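Local structure of nucleoside-diphosphate sugar epimerase (SulA family) (Corynebacterium glutamicum, 3OH8) at residues I9-P12 with R13-W17; L29-P32 with F33-L36; K234-A237 with E238-A241. The protein probably acts as an NAD(P)-dependent epimerase or related enzyme on nucleotide-linked sugars, although its substrate is not established. All blocks are in the same frame, centred on the assembly; numbering follows the deposited sequence.

Contact 1 (I9-P12 with R13-W17); sequences IPFP and REMVW
The carbonyl oxygen of Pro12 takes the amide hydrogen of Val16, with Val16 N 3.0 Å from Pro12 O. The bond is nearly straight, at 165° about the hydrogen. It is the first i to i+4 bond of helix 13-21, and Pro12 is the N-cap residue. The side chains of the first turn crowd the same oxygen: Val16 CG2 comes to 3.4 Å from Pro12 O, and Met15 CB also touches it.

Val16 CG2 is the hub of the apolar part. It stands anti to the carbonyl carbon of its own residue, which turns this methyl back toward the incoming chain. There it meets Ile9 CG2 at 3.8 Å and Phe11 CB at 4.0 Å. The Ile9 methyl also lies in the plane of the Phe11 ring, at its edge.

Met15, present as selenomethionine, lies obliquely against the Phe11 side chain. Its chain is extended as far as SE and then bends at chi3 (-46°). SE rests 3.8 Å from Phe11 CD1 and 4.7 Å from the ring centroid, 52° off the ring normal, an oblique Met-aromatic contact. The bend carries CE alongside the Pro12 ring, where it is 4.2 Å from Pro12 CD.

Outside the segments, Phe11 O is hydrogen-bonded by Thr103 OG1. The guanidinium of Arg13 turns away to a salt bridge with Asp98, and its NH1 bonds Gly72 O. Phe96 and Ile105 of the sheet also pack on Val16.

Proline has no amide hydrogen to give, but a residue at the N-cap need not donate its amide within the helix. Pro12 therefore forfeits no helix bond there, and its carbonyl is still used by Val16 N. Apolar contacts of Ile9 and Phe11 with Val16, and of Phe11 with Met15, line the passage from strand 3-9 into the helix.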
loop_
_atom_site.group_PDB
_atom_site.type_symbol
_atom_site.label_atom_id
_atom_site.label_comp_id
_atom_site.label_asym_id
_atom_site.label_seq_id
_atom_site.Cartn_x
_atom_site.Cartn_y
_atom_site.Cartn_z
ATOM N N ILE A 9 -0.661 10.375 -17.244
ATOM C CA ILE A 9 -1.533 10.268 -16.078
ATOM C C ILE A 9 -2.798 11.056 -16.388
ATOM O O ILE A 9 -2.718 12.255 -16.664
ATOM C CB ILE A 9 -0.870 10.898 -14.837
ATOM C CG1 ILE A 9 0.469 10.209 -14.522
ATOM C CG2 ILE A 9 -1.808 10.826 -13.629
ATOM C CD1 ILE A 9 0.332 8.777 -14.079
ATOM N N PRO A 10 -3.968 10.391 -16.352
ATOM C CA PRO A 10 -5.201 11.061 -16.776
ATOM C C PRO A 10 -5.758 11.972 -15.689
ATOM O O PRO A 10 -6.933 11.874 -15.357
ATOM C CB PRO A 10 -6.159 9.894 -17.030
ATOM C CG PRO A 10 -5.731 8.847 -16.016
ATOM C CD PRO A 10 -4.217 9.007 -15.885
ATOM N N PHE A 11 -4.916 12.848 -15.151
ATOM C CA PHE A 11 -5.336 13.829 -14.155
ATOM C C PHE A 11 -4.569 15.129 -14.412
ATOM O O PHE A 11 -3.467 15.087 -14.944
ATOM C CB PHE A 11 -5.082 13.300 -12.738
ATOM C CG PHE A 11 -5.969 12.144 -12.373
ATOM C CD1 PHE A 11 -7.277 12.366 -11.981
ATOM C CD2 PHE A 11 -5.514 10.837 -12.483
ATOM C CE1 PHE A 11 -8.106 11.311 -11.681
ATOM C CE2 PHE A 11 -6.339 9.770 -12.177
ATOM C CZ PHE A 11 -7.638 10.005 -11.779
ATOM N N PRO A 12 -5.157 16.277 -14.038
ATOM C CA PRO A 12 -4.567 17.604 -14.277
ATOM C C PRO A 12 -3.178 17.726 -13.660
ATOM O O PRO A 12 -2.958 17.213 -12.563
ATOM C CB PRO A 12 -5.537 18.550 -13.564
ATOM C CG PRO A 12 -6.843 17.809 -13.558
ATOM C CD PRO A 12 -6.472 16.360 -13.377
ATOM N N ARG A 13 -2.261 18.407 -14.341
ATOM C CA ARG A 13 -0.888 18.521 -13.855
ATOM C C ARG A 13 -0.832 19.174 -12.472
ATOM O O ARG A 13 0.015 18.845 -11.642
ATOM C CB ARG A 13 -0.016 19.297 -14.856
ATOM C CG ARG A 13 1.426 19.507 -14.384
ATOM C CD ARG A 13 2.326 20.013 -15.517
ATOM N NE ARG A 13 1.783 21.206 -16.173
ATOM C CZ ARG A 13 2.186 22.453 -15.930
ATOM N NH1 ARG A 13 3.153 22.689 -15.053
ATOM N NH2 ARG A 13 1.631 23.472 -16.580
ATOM N N GLU A 14 -1.732 20.105 -12.214
ATOM C CA GLU A 14 -1.768 20.723 -10.892
ATOM C C GLU A 14 -2.058 19.686 -9.788
ATOM O O GLU A 14 -1.446 19.712 -8.720
ATOM C CB GLU A 14 -2.802 21.847 -10.880
ATOM C CG GLU A 14 -2.943 22.571 -9.562
ATOM C CD GLU A 14 -4.124 23.529 -9.565
ATOM O OE1 GLU A 14 -4.485 24.027 -10.652
ATOM O OE2 GLU A 14 -4.697 23.779 -8.483
HETATM N N MSE A 15 -2.994 18.779 -10.041
HETATM C CA MSE A 15 -3.312 17.718 -9.080
HETATM C C MSE A 15 -2.143 16.740 -8.954
HETATM O O MSE A 15 -1.774 16.316 -7.849
HETATM C CB MSE A 15 -4.595 16.978 -9.508
HETATM C CG MSE A 15 -4.935 15.676 -8.716
HETATM SE SE MSE A 15 -6.483 14.878 -9.274
HETATM C CE MSE A 15 -7.580 16.302 -9.353
ATOM N N VAL A 16 -1.571 16.355 -10.086
ATOM C CA VAL A 16 -0.475 15.386 -10.069
ATOM C C VAL A 16 0.748 15.936 -9.341
ATOM O O VAL A 16 1.335 15.265 -8.486
ATOM C CB VAL A 16 -0.088 14.956 -11.494
ATOM C CG1 VAL A 16 1.101 14.011 -11.465
ATOM C CG2 VAL A 16 -1.276 14.302 -12.180
ATOM N N TRP A 17 1.118 17.168 -9.662
ATOM C CA TRP A 17 2.230 17.825 -8.984
ATOM C C TRP A 17 1.965 17.888 -7.489
ATOM O O TRP A 17 2.811 17.518 -6.654
ATOM C CB TRP A 17 2.399 19.244 -9.525
ATOM C CG TRP A 17 3.408 20.021 -8.757
ATOM C CD1 TRP A 17 3.173 20.874 -7.716
ATOM C CD2 TRP A 17 4.825 19.994 -8.950
ATOM N NE1 TRP A 17 4.364 21.390 -7.253
ATOM C CE2 TRP A 17 5.391 20.864 -7.995
ATOM C CE3 TRP A 17 5.670 19.315 -9.835
ATOM C CZ2 TRP A 17 6.764 21.076 -7.905
ATOM C CZ3 TRP A 17 7.039 19.531 -9.746
ATOM C CH2 TRP A 17 7.570 20.408 -8.791
#

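Contact 2 (L29-P32 with F33-L36); sequences LTPP and FIPL
Phe33 chi1 is 45°, which puts CG between the backbone N and the carbonyl carbon and folds the ring back over Pro31. Pro31 CB sits 3.6 Å above the ring plane, offset toward the rim. It is 3.8 Å from the ring centroid and 18° off the normal, a CH-pi contact over one face. Pro32 CD approaches the same ring obliquely, 3.9 Å from Phe33 CD1.

Ile34 lies beside Pro31, and the two side chains point the same way. With CG1 anti to its own carbonyl carbon (chi1 -61°), Ile34 brings CG1 to 4.2 Å from Pro31 CB. Pro31 CB thus meets both Phe33 and Ile34. At the ends of the loop, Thr30 CG2 lies 3.3 Å from Leu36 O.

Pro31 O accepts a weak hydrogen bond from Ile34 N, which closes the turn. A water lies within hydrogen-bonding distance of Pro31 O (2.8 Å from the water oxygen) and Leu36 O and can bridge them; it has more acceptors in reach than protons.

Thr30 OG1 bonds Val26 O, which ties the segment to helix 25-29. Met121 and Tyr124 of helix 119-139 pack on Pro31 and Pro32, and Arg311 bonds Thr30 O.

Pro31 to Ile34 form a type I beta turn with Pro32 and Phe33 at its corners. An inverse gamma turn at Pro35 follows, and the loop leads into edge strand 37-38 of the antiparallel sheet.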
loop_
_atom_site.group_PDB
_atom_site.type_symbol
_atom_site.label_atom_id
_atom_site.label_comp_id
_atom_site.label_asym_id
_atom_site.label_seq_id
_atom_site.Cartn_x
_atom_site.Cartn_y
_atom_site.Cartn_z
ATOM N N LEU A 29 5.707 5.604 -3.798
ATOM C CA LEU A 29 6.377 5.245 -5.053
ATOM C C LEU A 29 7.687 4.453 -4.889
ATOM O O LEU A 29 8.308 4.054 -5.877
ATOM C CB LEU A 29 6.616 6.500 -5.917
ATOM C CG LEU A 29 5.370 7.324 -6.223
ATOM C CD1 LEU A 29 5.679 8.396 -7.306
ATOM C CD2 LEU A 29 4.212 6.414 -6.656
ATOM N N THR A 30 8.107 4.223 -3.650
ATOM C CA THR A 30 9.291 3.403 -3.402
ATOM C C THR A 30 8.955 1.936 -3.693
ATOM O O THR A 30 8.015 1.394 -3.130
ATOM C CB THR A 30 9.795 3.544 -1.940
ATOM O OG1 THR A 30 10.206 4.894 -1.704
ATOM C CG2 THR A 30 10.986 2.623 -1.687
ATOM N N PRO A 31 9.715 1.295 -4.594
ATOM C CA PRO A 31 9.413 -0.093 -4.971
ATOM C C PRO A 31 9.572 -1.062 -3.785
ATOM O O PRO A 31 10.603 -1.056 -3.106
ATOM C CB PRO A 31 10.462 -0.404 -6.053
ATOM C CG PRO A 31 10.903 0.931 -6.567
ATOM C CD PRO A 31 10.813 1.871 -5.394
ATOM N N PRO A 32 8.555 -1.899 -3.541
ATOM C CA PRO A 32 8.628 -2.844 -2.418
ATOM C C PRO A 32 9.681 -3.915 -2.653
ATOM O O PRO A 32 10.111 -4.548 -1.693
ATOM C CB PRO A 32 7.238 -3.509 -2.412
ATOM C CG PRO A 32 6.382 -2.693 -3.319
ATOM C CD PRO A 32 7.284 -1.990 -4.274
ATOM N N PHE A 33 10.092 -4.111 -3.904
ATOM C CA PHE A 33 10.973 -5.217 -4.247
ATOM C C PHE A 33 12.423 -4.768 -4.265
ATOM O O PHE A 33 13.313 -5.485 -4.725
ATOM C CB PHE A 33 10.578 -5.805 -5.598
ATOM C CG PHE A 33 10.306 -4.761 -6.656
ATOM C CD1 PHE A 33 9.019 -4.286 -6.867
ATOM C CD2 PHE A 33 11.343 -4.250 -7.436
ATOM C CE1 PHE A 33 8.759 -3.329 -7.837
ATOM C CE2 PHE A 33 11.096 -3.285 -8.405
ATOM C CZ PHE A 33 9.802 -2.824 -8.610
ATOM N N ILE A 34 12.653 -3.556 -3.789
ATOM C CA ILE A 34 14.014 -3.070 -3.592
ATOM C C ILE A 34 14.121 -2.655 -2.135
ATOM O O ILE A 34 13.279 -1.908 -1.658
ATOM C CB ILE A 34 14.301 -1.887 -4.511
ATOM C CG1 ILE A 34 14.156 -2.330 -5.965
ATOM C CG2 ILE A 34 15.689 -1.337 -4.245
ATOM C CD1 ILE A 34 14.459 -1.247 -6.979
ATOM N N PRO A 35 15.145 -3.154 -1.419
ATOM C CA PRO A 35 15.243 -3.002 0.042
ATOM C C PRO A 35 15.634 -1.585 0.460
ATOM O O PRO A 35 16.608 -1.385 1.185
ATOM C CB PRO A 35 16.348 -3.989 0.420
ATOM C CG PRO A 35 17.222 -4.030 -0.808
ATOM C CD PRO A 35 16.267 -3.928 -1.976
ATOM N N LEU A 36 14.852 -0.621 0.004
ATOM C CA LEU A 36 15.062 0.793 0.260
ATOM C C LEU A 36 13.815 1.286 0.978
ATOM O O LEU A 36 12.695 0.980 0.568
ATOM C CB LEU A 36 15.197 1.516 -1.083
ATOM C CG LEU A 36 15.795 2.912 -1.192
ATOM C CD1 LEU A 36 17.261 2.879 -0.820
ATOM C CD2 LEU A 36 15.630 3.441 -2.605
HETATM O O HOH W 1 10.890 -0.782 -0.379
#

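Contact 3 (K234-A237 with E238-A241); sequences KFLA and ELVA
Glu238 runs back along the helix over Lys234 and Phe235. Its CB lies 3.5 Å from Phe235 O. CG is anti to the residue's own carbonyl carbon (chi1 -69°), which brings it to 3.3 Å from Lys234 O. The extended chain then carries the carboxylate across Lys234 and alongside Phe235. OE2 touches Lys234 CE at 3.6 Å. The charged Lys234 NZ is farther off, 4.5 Å from Glu238 OE2; the opposite charges may still attract, but they form no salt bridge. OE1 lies obliquely to the Phe235 ring, 4.1 Å from its CD1, with ring and carboxylate planes 45° apart. A water sits by Phe235 O and, with a longer and weaker approach, by Glu238 OE1; it has more acceptors in reach than protons.

The backbone is regular alpha-helix. Glu238, Leu239, Val240 and Ala241 each donate their amide to the carbonyl four residues earlier. The shortest of these bonds joins Ala241 N to Ala237 O at 2.8 Å. On another side of the helix, Leu236 CD1 meets Leu239 CD1 at 4.3 Å.

Both segments belong to helix 222-242 of the Rossmann-like domain. Leu236 and Val240 pack on Leu205 of the parallel strand 204-207. Leu199 touches Leu239 and Val240, and Pro291 of helix 290-294 packs against Ala237 and Glu238.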
loop_
_atom_site.group_PDB
_atom_site.type_symbol
_atom_site.label_atom_id
_atom_site.label_comp_id
_atom_site.label_asym_id
_atom_site.label_seq_id
_atom_site.Cartn_x
_atom_site.Cartn_y
_atom_site.Cartn_z
ATOM N N LYS A 234 -10.816 -3.427 23.350
ATOM C CA LYS A 234 -11.938 -2.971 24.153
ATOM C C LYS A 234 -11.677 -1.591 24.746
ATOM O O LYS A 234 -12.561 -0.726 24.751
ATOM C CB LYS A 234 -12.235 -3.972 25.275
ATOM C CG LYS A 234 -13.493 -3.664 26.061
ATOM C CD LYS A 234 -13.670 -4.666 27.197
ATOM C CE LYS A 234 -14.815 -4.273 28.111
ATOM N NZ LYS A 234 -14.936 -5.217 29.259
ATOM N N PHE A 235 -10.471 -1.389 25.263
ATOM C CA PHE A 235 -10.137 -0.118 25.885
ATOM C C PHE A 235 -10.184 0.996 24.846
ATOM O O PHE A 235 -10.658 2.097 25.118
ATOM C CB PHE A 235 -8.785 -0.196 26.608
ATOM C CG PHE A 235 -8.754 -1.230 27.721
ATOM C CD1 PHE A 235 -9.935 -1.692 28.286
ATOM C CD2 PHE A 235 -7.549 -1.736 28.195
ATOM C CE1 PHE A 235 -9.919 -2.639 29.313
ATOM C CE2 PHE A 235 -7.521 -2.675 29.220
ATOM C CZ PHE A 235 -8.712 -3.129 29.778
ATOM N N LEU A 236 -9.724 0.700 23.640
ATOM C CA LEU A 236 -9.793 1.686 22.562
ATOM C C LEU A 236 -11.265 1.961 22.204
ATOM O O LEU A 236 -11.670 3.107 21.996
ATOM C CB LEU A 236 -9.036 1.178 21.332
ATOM C CG LEU A 236 -7.662 1.728 20.915
ATOM C CD1 LEU A 236 -7.208 2.993 21.678
ATOM C CD2 LEU A 236 -6.647 0.638 21.002
ATOM N N ALA A 237 -12.062 0.904 22.120
ATOM C CA ALA A 237 -13.483 1.059 21.798
ATOM C C ALA A 237 -14.182 1.950 22.821
ATOM O O ALA A 237 -15.038 2.764 22.470
ATOM C CB ALA A 237 -14.166 -0.294 21.701
ATOM N N GLU A 238 -13.804 1.811 24.085
ATOM C CA GLU A 238 -14.365 2.665 25.123
ATOM C C GLU A 238 -14.020 4.123 24.885
ATOM O O GLU A 238 -14.867 4.998 25.052
ATOM C CB GLU A 238 -13.902 2.209 26.515
ATOM C CG GLU A 238 -14.505 0.861 26.903
ATOM C CD GLU A 238 -13.974 0.302 28.210
ATOM O OE1 GLU A 238 -13.062 0.912 28.803
ATOM O OE2 GLU A 238 -14.467 -0.760 28.636
ATOM N N LEU A 239 -12.772 4.393 24.504
ATOM C CA LEU A 239 -12.376 5.760 24.213
ATOM C C LEU A 239 -13.172 6.287 23.025
ATOM O O LEU A 239 -13.575 7.451 23.005
ATOM C CB LEU A 239 -10.873 5.857 23.951
ATOM C CG LEU A 239 -9.958 5.574 25.146
ATOM C CD1 LEU A 239 -8.492 5.687 24.730
ATOM C CD2 LEU A 239 -10.271 6.510 26.319
ATOM N N VAL A 240 -13.409 5.429 22.039
ATOM C CA VAL A 240 -14.214 5.833 20.900
ATOM C C VAL A 240 -15.612 6.192 21.404
ATOM O O VAL A 240 -16.163 7.236 21.060
ATOM C CB VAL A 240 -14.290 4.729 19.820
ATOM C CG1 VAL A 240 -15.316 5.094 18.759
ATOM C CG2 VAL A 240 -12.926 4.514 19.187
ATOM N N ALA A 241 -16.169 5.327 22.242
ATOM C CA ALA A 241 -17.484 5.572 22.818
ATOM C C ALA A 241 -17.524 6.930 23.517
ATOM O O ALA A 241 -18.489 7.673 23.380
ATOM C CB ALA A 241 -17.840 4.466 23.798
HETATM O O HOH W 2 -10.345 2.836 27.864
#

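Overall arrangement
From the N terminus, strand 3-9 runs into contact 1, which turns the chain into helix 13-21. Helix 25-29 follows. Contact 2 then turns the chain toward strand 37-38, the edge of the antiparallel sheet remote from strand 3-9. Both early contacts pack on helix 119-139; their centres lie about 23 Å apart. Contact 3 comes much later, within helix 222-242 beside the parallel strands of the Rossmann-like domain, on the far side of the chain's centre from contact 2. Each contact is a local bend or helix turn. They follow in series: none nests or crosses, and none touches another. Arg311 links contact 2 to the later part of the chain.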